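Long-range contacts in PBP5 (Haemophilus influenzae, PDB 3A3J), which is a D-alanyl-D-alanine carboxypeptidase that removes C-terminal D-alanine residues from the sugar-peptide precursors of the bacterial cell wall: residues A[9-14]-A[149-154]; A[76-81]-A[177-182]. All coordinates share one frame; numbering follows the deposited sequence.

Two ways of joining distant parts of a chain are illustrated here within the carboxypeptidase family region of PBP5. Contact 1 packs strand 11-16 of the five-stranded antiparallel sheet against the start of helix 151-164, in a buried setting away from the active-site residues. In contact 2, loop 76-81 meets the hairpin of strands 176-179 and 182-185; the side chain of Met78 is about 9 Å from those of the active-site residues Lys39 and Ser99. The segments alternate along the chain: 9-14, 76-81, 149-154, 177-182. Contacts 1 and 2 have centres about 30 Å apart and share no helix or sheet. One ties sheet to helix in the interior; the other ties a loop near the active site to a peripheral hairpin.

Contact 1: A[9-14]-A[149-154]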
ATOM      1  N   ALA A   9       7.462  19.510   2.829  1.00 37.79           N
ATOM      2  CA  ALA A   9       7.717  18.450   1.845  1.00 37.17           C
ATOM      3  C   ALA A   9       7.146  18.888   0.537  1.00 36.09           C
ATOM      4  O   ALA A   9       6.145  19.581   0.510  1.00 36.36           O
ATOM      5  CB  ALA A   9       7.079  17.173   2.263  1.00 35.42           C
ATOM      6  N   GLN A  10       7.744  18.464  -0.562  1.00 34.91           N
ATOM      7  CA  GLN A  10       7.279  18.924  -1.850  1.00 33.80           C
ATOM      8  C   GLN A  10       5.927  18.316  -2.127  1.00 33.25           C
ATOM      9  O   GLN A  10       5.069  18.962  -2.710  1.00 34.47           O
ATOM     10  CB  GLN A  10       8.272  18.540  -2.937  1.00 35.12           C
ATOM     11  CG  GLN A  10       9.623  19.229  -2.851  1.00 36.41           C
ATOM     12  CD  GLN A  10      10.397  19.108  -4.203  1.00 39.32           C
ATOM     13  OE1 GLN A  10       9.987  18.381  -5.107  1.00 42.67           O
ATOM     14  NE2 GLN A  10      11.508  19.804  -4.318  1.00 39.79           N
ATOM     15  N   THR A  11       5.702  17.095  -1.644  1.00 30.74           N
ATOM     16  CA  THR A  11       4.543  16.319  -2.012  1.00 29.47           C
ATOM     17  C   THR A  11       4.314  15.423  -0.825  1.00 28.93           C
ATOM     18  O   THR A  11       5.290  15.077  -0.172  1.00 28.86           O
ATOM     19  CB  THR A  11       4.964  15.374  -3.197  1.00 30.27           C
ATOM     20  OG1 THR A  11       4.891  16.066  -4.438  1.00 33.80           O
ATOM     21  CG2 THR A  11       4.226  14.157  -3.226  1.00 25.68           C
ATOM     22  N   TYR A  12       3.063  15.020  -0.558  1.00 28.19           N
ATOM     23  CA  TYR A  12       2.763  14.067   0.462  1.00 29.24           C
ATOM     24  C   TYR A  12       1.323  13.613   0.446  1.00 30.12           C
ATOM     25  O   TYR A  12       0.436  14.259  -0.123  1.00 31.29           O
ATOM     26  CB  TYR A  12       3.055  14.671   1.841  1.00 31.05           C
ATOM     27  CG  TYR A  12       2.189  15.868   2.277  1.00 32.57           C
ATOM     28  CD1 TYR A  12       0.936  15.693   2.883  1.00 35.01           C
ATOM     29  CD2 TYR A  12       2.656  17.132   2.123  1.00 29.71           C
ATOM     30  CE1 TYR A  12       0.174  16.817   3.319  1.00 35.08           C
ATOM     31  CE2 TYR A  12       1.967  18.187   2.544  1.00 35.97           C
ATOM     32  CZ  TYR A  12       0.736  18.057   3.142  1.00 37.41           C
ATOM     33  OH  TYR A  12       0.101  19.222   3.503  1.00 41.50           O
ATOM     34  N   VAL A  13       1.049  12.515   1.102  1.00 30.02           N
ATOM     35  CA  VAL A  13      -0.308  12.078   1.136  1.00 31.53           C
ATOM     36  C   VAL A  13      -0.424  11.359   2.465  1.00 30.94           C
ATOM     37  O   VAL A  13       0.584  10.803   2.940  1.00 28.61           O
ATOM     38  CB  VAL A  13      -0.635  11.099  -0.041  1.00 33.39           C
ATOM     39  CG1 VAL A  13      -0.354   9.691   0.360  1.00 32.78           C
ATOM     40  CG2 VAL A  13      -2.082  11.164  -0.378  1.00 37.93           C
ATOM     41  N   LEU A  14      -1.617  11.393   3.084  1.00 29.46           N
ATOM     42  CA  LEU A  14      -1.884  10.554   4.232  1.00 29.21           C
ATOM     43  C   LEU A  14      -3.188   9.828   3.893  1.00 31.17           C
ATOM     44  O   LEU A  14      -4.115  10.472   3.356  1.00 31.82           O
ATOM     45  CB  LEU A  14      -2.160  11.432   5.466  1.00 29.14           C
ATOM     46  CG  LEU A  14      -2.618  10.671   6.746  1.00 28.23           C
ATOM     47  CD1 LEU A  14      -1.447   9.734   7.192  1.00 26.81           C
ATOM     48  CD2 LEU A  14      -2.980  11.592   7.947  1.00 30.05           C
ATOM     49  N   SER A 149       7.110   8.225  -9.879  1.00 26.14           N
ATOM     50  CA  SER A 149       5.947   7.735  -9.188  1.00 26.82           C
ATOM     51  C   SER A 149       5.338   8.974  -8.605  1.00 26.60           C
ATOM     52  O   SER A 149       5.729  10.131  -8.944  1.00 27.22           O
ATOM     53  CB  SER A 149       6.295   6.696  -8.114  1.00 26.16           C
ATOM     54  OG  SER A 149       5.125   5.970  -7.684  1.00 26.63           O
ATOM     55  N   SER A 150       4.423   8.758  -7.686  1.00 27.22           N
ATOM     56  CA  SER A 150       3.814   9.892  -6.956  1.00 26.26           C
ATOM     57  C   SER A 150       3.438   9.435  -5.534  1.00 25.35           C
ATOM     58  O   SER A 150       3.373   8.212  -5.232  1.00 26.17           O
ATOM     59  CB  SER A 150       2.577  10.367  -7.728  1.00 25.91           C
ATOM     60  OG  SER A 150       1.536   9.442  -7.437  1.00 27.64           O
ATOM     61  N   ALA A 151       3.128  10.412  -4.667  1.00 27.33           N
ATOM     62  CA  ALA A 151       2.811  10.137  -3.286  1.00 26.49           C
ATOM     63  C   ALA A 151       1.634   9.218  -3.206  1.00 26.16           C
ATOM     64  O   ALA A 151       1.638   8.240  -2.458  1.00 27.20           O
ATOM     65  CB  ALA A 151       2.528  11.505  -2.556  1.00 28.47           C
ATOM     66  N   ARG A 152       0.601   9.487  -4.007  1.00 26.09           N
ATOM     67  CA  ARG A 152      -0.626   8.645  -3.941  1.00 25.95           C
ATOM     68  C   ARG A 152      -0.354   7.247  -4.490  1.00 25.18           C
ATOM     69  O   ARG A 152      -0.830   6.242  -3.955  1.00 26.03           O
ATOM     70  CB  ARG A 152      -1.786   9.297  -4.778  1.00 25.25           C
ATOM     71  CG  ARG A 152      -3.147   8.539  -4.585  1.00 30.09           C
ATOM     72  CD  ARG A 152      -4.065   8.634  -5.773  1.00 31.98           C
ATOM     73  NE  ARG A 152      -4.288  10.035  -6.121  1.00 31.40           N
ATOM     74  CZ  ARG A 152      -5.312  10.721  -5.607  1.00 36.13           C
ATOM     75  NH1 ARG A 152      -5.507  11.991  -5.942  1.00 30.64           N
ATOM     76  NH2 ARG A 152      -6.146  10.099  -4.749  1.00 35.02           N
ATOM     77  N   ASP A 153       0.398   7.163  -5.590  1.00 25.51           N
ATOM     78  CA  ASP A 153       0.723   5.818  -6.194  1.00 25.70           C
ATOM     79  C   ASP A 153       1.565   4.997  -5.220  1.00 24.05           C
ATOM     80  O   ASP A 153       1.333   3.760  -4.968  1.00 24.04           O
ATOM     81  CB  ASP A 153       1.441   6.004  -7.533  1.00 26.07           C
ATOM     82  CG  ASP A 153       0.469   6.413  -8.664  1.00 29.98           C
ATOM     83  OD1 ASP A 153      -0.753   6.555  -8.351  1.00 28.16           O
ATOM     84  OD2 ASP A 153       0.939   6.567  -9.832  1.00 24.23           O
ATOM     85  N   MET A 154       2.479   5.702  -4.561  1.00 23.65           N
ATOM     86  CA  MET A 154       3.290   4.956  -3.505  1.00 23.90           C
ATOM     87  C   MET A 154       2.435   4.584  -2.302  1.00 22.55           C
ATOM     88  O   MET A 154       2.638   3.547  -1.684  1.00 23.61           O
ATOM     89  CB  MET A 154       4.567   5.787  -3.120  1.00 24.11           C
ATOM     90  CG  MET A 154       5.698   5.667  -4.222  1.00 20.85           C
ATOM     91  SD  MET A 154       6.206   3.982  -4.112  1.00 29.10           S
ATOM     92  CE  MET A 154       7.085   3.858  -5.623  1.00 27.04           C
TER
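Val13 and Ala151 illustrate how a strand and a helix can pack closely through one branched and one very small side chain. The CB of Val13 rests 4.1 Å from the CB of Ala151, and from there the valine divides. Its CG1, held between the backbone N and the carbonyl carbon (chi1 89°), passes over the first turn of the helix and lies 3.7 Å from Ala151 O and 4.4 Å from Arg152 CA. The other methyl, CG2, lies anti to the backbone N and leads away from Ala151. The methyl of Ala151 also lies 3.9 Å from Tyr12 C, fitting between the side chains of Thr11 and Val13, which both project toward the helix; Thr11 CG2 is modelled unusually close to it.

No hydrogen bond crosses this interface; Ser150 instead caps its own helix as the N-cap residue, its OG accepting from Asp153 N at 3.1 Å in a fairly straight bond (164°). Arg152 grazes Val13 with its backbone, but its guanidinium turns off to a salt bridge with Asp29.

Strand 11-16 runs between strands 25-26 and 224-232 of the antiparallel sheet, entering it through a classic beta bulge in which Gln10 and Thr11 face Met230. Tyr12 points its side chain away from Ala151 and touches Leu245 of helix 235-252, as Leu14 touches Leu246. The strand is thus sandwiched between helices 151-164 and 235-252, a layering familiar from the penicillin-binding protein and serine beta-lactamase fold.

Contact 2: A[76-81]-A[177-182]; sequences SKMFLD and FTFNKI
Met78 puts its methyl over the ring of Phe179, a CH-pi contact in which CE stands 3.7 Å from the ring centroid and 12° off its normal. The sulfur follows from farther above the same face, with SD 5.0 Å from that centroid, a Met-aromatic pair. Because the chain bends at chi3, the methyl also reaches the edge of a second ring, CE lying 3.7 Å from Phe177 CE2. Leu80 crosses Phe179 at about a right angle, bringing CD2 to 3.7 Å from its CE2.

Both phenylalanines belong to strand 176-179, which a type I' turn from Phe179 to Ile182 connects to strand 182-185 in a tight beta-hairpin; loop 76-81 lies alongside, its side chains touching helices 88-98 and 101-112. At the last position of the turn, Ile182 CG2 packs 3.9 Å from Phe79 CE2, while Lys77 CG lies over one face of the Phe79 ring. A water lies within hydrogen-bonding distance of Met78 O and Phe179 O, with too few protons for every nearby acceptor.

At the polar edge, Asn180 ND2 donates two bent bonds tilted from its amide plane, to Phe79 O (3.0 Å) and, from above the carboxylate, to Asp81 OD2 (2.9 Å).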
ATOM      1  N   SER A  76      23.416   1.921  -1.941  1.00 31.55           N
ATOM      2  CA  SER A  76      23.177   0.952  -0.911  1.00 31.73           C
ATOM      3  C   SER A  76      23.225  -0.477  -1.393  1.00 30.22           C
ATOM      4  O   SER A  76      22.861  -0.821  -2.526  1.00 29.96           O
ATOM      5  CB  SER A  76      21.864   1.257  -0.155  1.00 32.25           C
ATOM      6  OG  SER A  76      20.730   1.059  -0.993  1.00 37.04           O
ATOM      7  N   LYS A  77      23.649  -1.352  -0.504  1.00 30.32           N
ATOM      8  CA  LYS A  77      23.988  -2.648  -0.961  1.00 29.75           C
ATOM      9  C   LYS A  77      24.046  -3.590   0.191  1.00 29.23           C
ATOM     10  O   LYS A  77      24.282  -3.178   1.364  1.00 30.04           O
ATOM     11  CB  LYS A  77      25.346  -2.577  -1.727  1.00 30.38           C
ATOM     12  CG  LYS A  77      26.510  -2.113  -0.895  1.00 31.45           C
ATOM     13  CD  LYS A  77      27.608  -1.410  -1.756  1.00 37.81           C
ATOM     14  CE  LYS A  77      28.362  -2.504  -2.465  1.00 40.09           C
ATOM     15  NZ  LYS A  77      29.559  -1.920  -3.084  1.00 46.19           N
ATOM     16  N   MET A  78      23.853  -4.848  -0.127  1.00 25.54           N
ATOM     17  CA  MET A  78      23.973  -5.867   0.868  1.00 26.44           C
ATOM     18  C   MET A  78      25.374  -6.560   0.896  1.00 27.04           C
ATOM     19  O   MET A  78      25.648  -7.404   1.728  1.00 24.12           O
ATOM     20  CB  MET A  78      22.777  -6.816   0.746  1.00 26.49           C
ATOM     21  CG  MET A  78      23.040  -8.251   0.474  1.00 27.95           C
ATOM     22  SD  MET A  78      21.450  -9.024   0.325  1.00 27.23           S
ATOM     23  CE  MET A  78      21.668 -10.567   1.226  1.00 27.20           C
ATOM     24  N   PHE A  79      26.268  -6.105   0.024  1.00 28.58           N
ATOM     25  CA  PHE A  79      27.628  -6.701  -0.142  1.00 29.30           C
ATOM     26  C   PHE A  79      27.713  -8.126  -0.650  1.00 29.64           C
ATOM     27  O   PHE A  79      28.406  -8.942  -0.041  1.00 30.78           O
ATOM     28  CB  PHE A  79      28.535  -6.476   1.082  1.00 30.04           C
ATOM     29  CG  PHE A  79      28.667  -5.050   1.464  1.00 30.10           C
ATOM     30  CD1 PHE A  79      29.681  -4.263   0.945  1.00 31.05           C
ATOM     31  CD2 PHE A  79      27.739  -4.470   2.350  1.00 31.04           C
ATOM     32  CE1 PHE A  79      29.772  -2.910   1.286  1.00 33.14           C
ATOM     33  CE2 PHE A  79      27.827  -3.146   2.705  1.00 29.84           C
ATOM     34  CZ  PHE A  79      28.821  -2.340   2.199  1.00 30.33           C
ATOM     35  N   LEU A  80      27.042  -8.405  -1.788  1.00 28.63           N
ATOM     36  CA  LEU A  80      27.056  -9.749  -2.436  1.00 28.35           C
ATOM     37  C   LEU A  80      28.401  -9.952  -3.115  1.00 27.06           C
ATOM     38  O   LEU A  80      28.805  -9.105  -3.926  1.00 25.95           O
ATOM     39  CB  LEU A  80      25.943  -9.880  -3.492  1.00 26.75           C
ATOM     40  CG  LEU A  80      24.501  -9.728  -2.967  1.00 28.96           C
ATOM     41  CD1 LEU A  80      23.546  -9.935  -4.095  1.00 29.50           C
ATOM     42  CD2 LEU A  80      24.173 -10.688  -1.808  1.00 27.38           C
ATOM     43  N   ASP A  81      29.093 -11.028  -2.769  1.00 27.70           N
ATOM     44  CA  ASP A  81      30.426 -11.313  -3.388  1.00 29.16           C
ATOM     45  C   ASP A  81      30.303 -12.237  -4.601  1.00 29.45           C
ATOM     46  O   ASP A  81      29.451 -13.129  -4.652  1.00 28.22           O
ATOM     47  CB  ASP A  81      31.370 -11.953  -2.388  1.00 30.13           C
ATOM     48  CG  ASP A  81      31.898 -10.954  -1.411  1.00 32.78           C
ATOM     49  OD1 ASP A  81      32.001  -9.759  -1.783  1.00 33.77           O
ATOM     50  OD2 ASP A  81      32.147 -11.349  -0.271  1.00 34.30           O
ATOM     51  N   PHE A 177      20.065  -5.773   9.613  1.00 26.59           N
ATOM     52  CA  PHE A 177      20.204  -7.081   8.927  1.00 26.54           C
ATOM     53  C   PHE A 177      21.686  -7.312   8.808  1.00 26.18           C
ATOM     54  O   PHE A 177      22.433  -6.444   8.360  1.00 25.71           O
ATOM     55  CB  PHE A 177      19.581  -7.005   7.500  1.00 25.22           C
ATOM     56  CG  PHE A 177      19.872  -8.213   6.582  1.00 25.20           C
ATOM     57  CD1 PHE A 177      19.604  -9.502   6.989  1.00 25.65           C
ATOM     58  CD2 PHE A 177      20.298  -8.025   5.275  1.00 20.58           C
ATOM     59  CE1 PHE A 177      19.831 -10.569   6.135  1.00 24.53           C
ATOM     60  CE2 PHE A 177      20.482  -9.128   4.393  1.00 21.72           C
ATOM     61  CZ  PHE A 177      20.209 -10.362   4.817  1.00 21.38           C
ATOM     62  N   THR A 178      22.099  -8.506   9.133  1.00 25.73           N
ATOM     63  CA  THR A 178      23.500  -8.797   9.031  1.00 28.77           C
ATOM     64  C   THR A 178      23.765  -9.776   7.856  1.00 27.65           C
ATOM     65  O   THR A 178      23.145 -10.778   7.763  1.00 29.18           O
ATOM     66  CB  THR A 178      23.961  -9.371  10.405  1.00 28.42           C
ATOM     67  OG1 THR A 178      23.803  -8.342  11.387  1.00 30.52           O
ATOM     68  CG2 THR A 178      25.432  -9.852  10.385  1.00 30.33           C
ATOM     69  N   PHE A 179      24.740  -9.509   7.012  1.00 27.63           N
ATOM     70  CA  PHE A 179      25.035 -10.472   5.962  1.00 27.11           C
ATOM     71  C   PHE A 179      26.473 -10.302   5.556  1.00 27.80           C
ATOM     72  O   PHE A 179      27.004  -9.172   5.507  1.00 28.11           O
ATOM     73  CB  PHE A 179      24.113 -10.245   4.712  1.00 25.22           C
ATOM     74  CG  PHE A 179      24.408 -11.180   3.569  1.00 25.84           C
ATOM     75  CD1 PHE A 179      23.901 -12.452   3.558  1.00 26.17           C
ATOM     76  CD2 PHE A 179      25.309 -10.803   2.546  1.00 27.31           C
ATOM     77  CE1 PHE A 179      24.246 -13.378   2.514  1.00 25.44           C
ATOM     78  CE2 PHE A 179      25.623 -11.715   1.487  1.00 31.09           C
ATOM     79  CZ  PHE A 179      25.083 -13.001   1.501  1.00 27.58           C
ATOM     80  N   ASN A 180      27.102 -11.404   5.158  1.00 30.41           N
ATOM     81  CA  ASN A 180      28.507 -11.304   4.793  1.00 30.55           C
ATOM     82  C   ASN A 180      29.257 -10.507   5.856  1.00 31.30           C
ATOM     83  O   ASN A 180      30.035  -9.611   5.546  1.00 30.38           O
ATOM     84  CB  ASN A 180      28.652 -10.622   3.452  1.00 30.79           C
ATOM     85  CG  ASN A 180      30.021 -10.936   2.792  1.00 30.36           C
ATOM     86  OD1 ASN A 180      30.694 -11.855   3.230  1.00 30.51           O
ATOM     87  ND2 ASN A 180      30.435 -10.150   1.807  1.00 26.63           N
ATOM     88  N   LYS A 181      28.974 -10.797   7.125  1.00 33.62           N
ATOM     89  CA  LYS A 181      29.630 -10.071   8.252  1.00 36.29           C
ATOM     90  C   LYS A 181      29.439  -8.572   8.354  1.00 35.33           C
ATOM     91  O   LYS A 181      30.108  -7.989   9.162  1.00 36.19           O
ATOM     92  CB  LYS A 181      31.169 -10.266   8.243  1.00 36.76           C
ATOM     93  CG  LYS A 181      31.609 -11.715   8.232  1.00 40.43           C
ATOM     94  CD  LYS A 181      33.115 -11.899   7.946  1.00 44.86           C
ATOM     95  CE  LYS A 181      33.535 -13.180   8.643  1.00 47.56           C
ATOM     96  NZ  LYS A 181      32.292 -13.956   9.014  1.00 45.10           N
ATOM     97  N   ILE A 182      28.598  -7.943   7.527  1.00 34.55           N
ATOM     98  CA  ILE A 182      28.299  -6.547   7.628  1.00 31.69           C
ATOM     99  C   ILE A 182      26.841  -6.434   8.215  1.00 32.75           C
ATOM    100  O   ILE A 182      25.916  -7.134   7.782  1.00 31.84           O
ATOM    101  CB  ILE A 182      28.331  -5.909   6.261  1.00 32.31           C
ATOM    102  CG1 ILE A 182      29.598  -6.350   5.494  1.00 36.08           C
ATOM    103  CG2 ILE A 182      28.167  -4.393   6.346  1.00 28.13           C
ATOM    104  CD1 ILE A 182      30.753  -5.471   5.685  1.00 36.69           C
TER
HETATM  105  O   HOH W   1      25.652  -6.691   4.407  1.00 29.48           O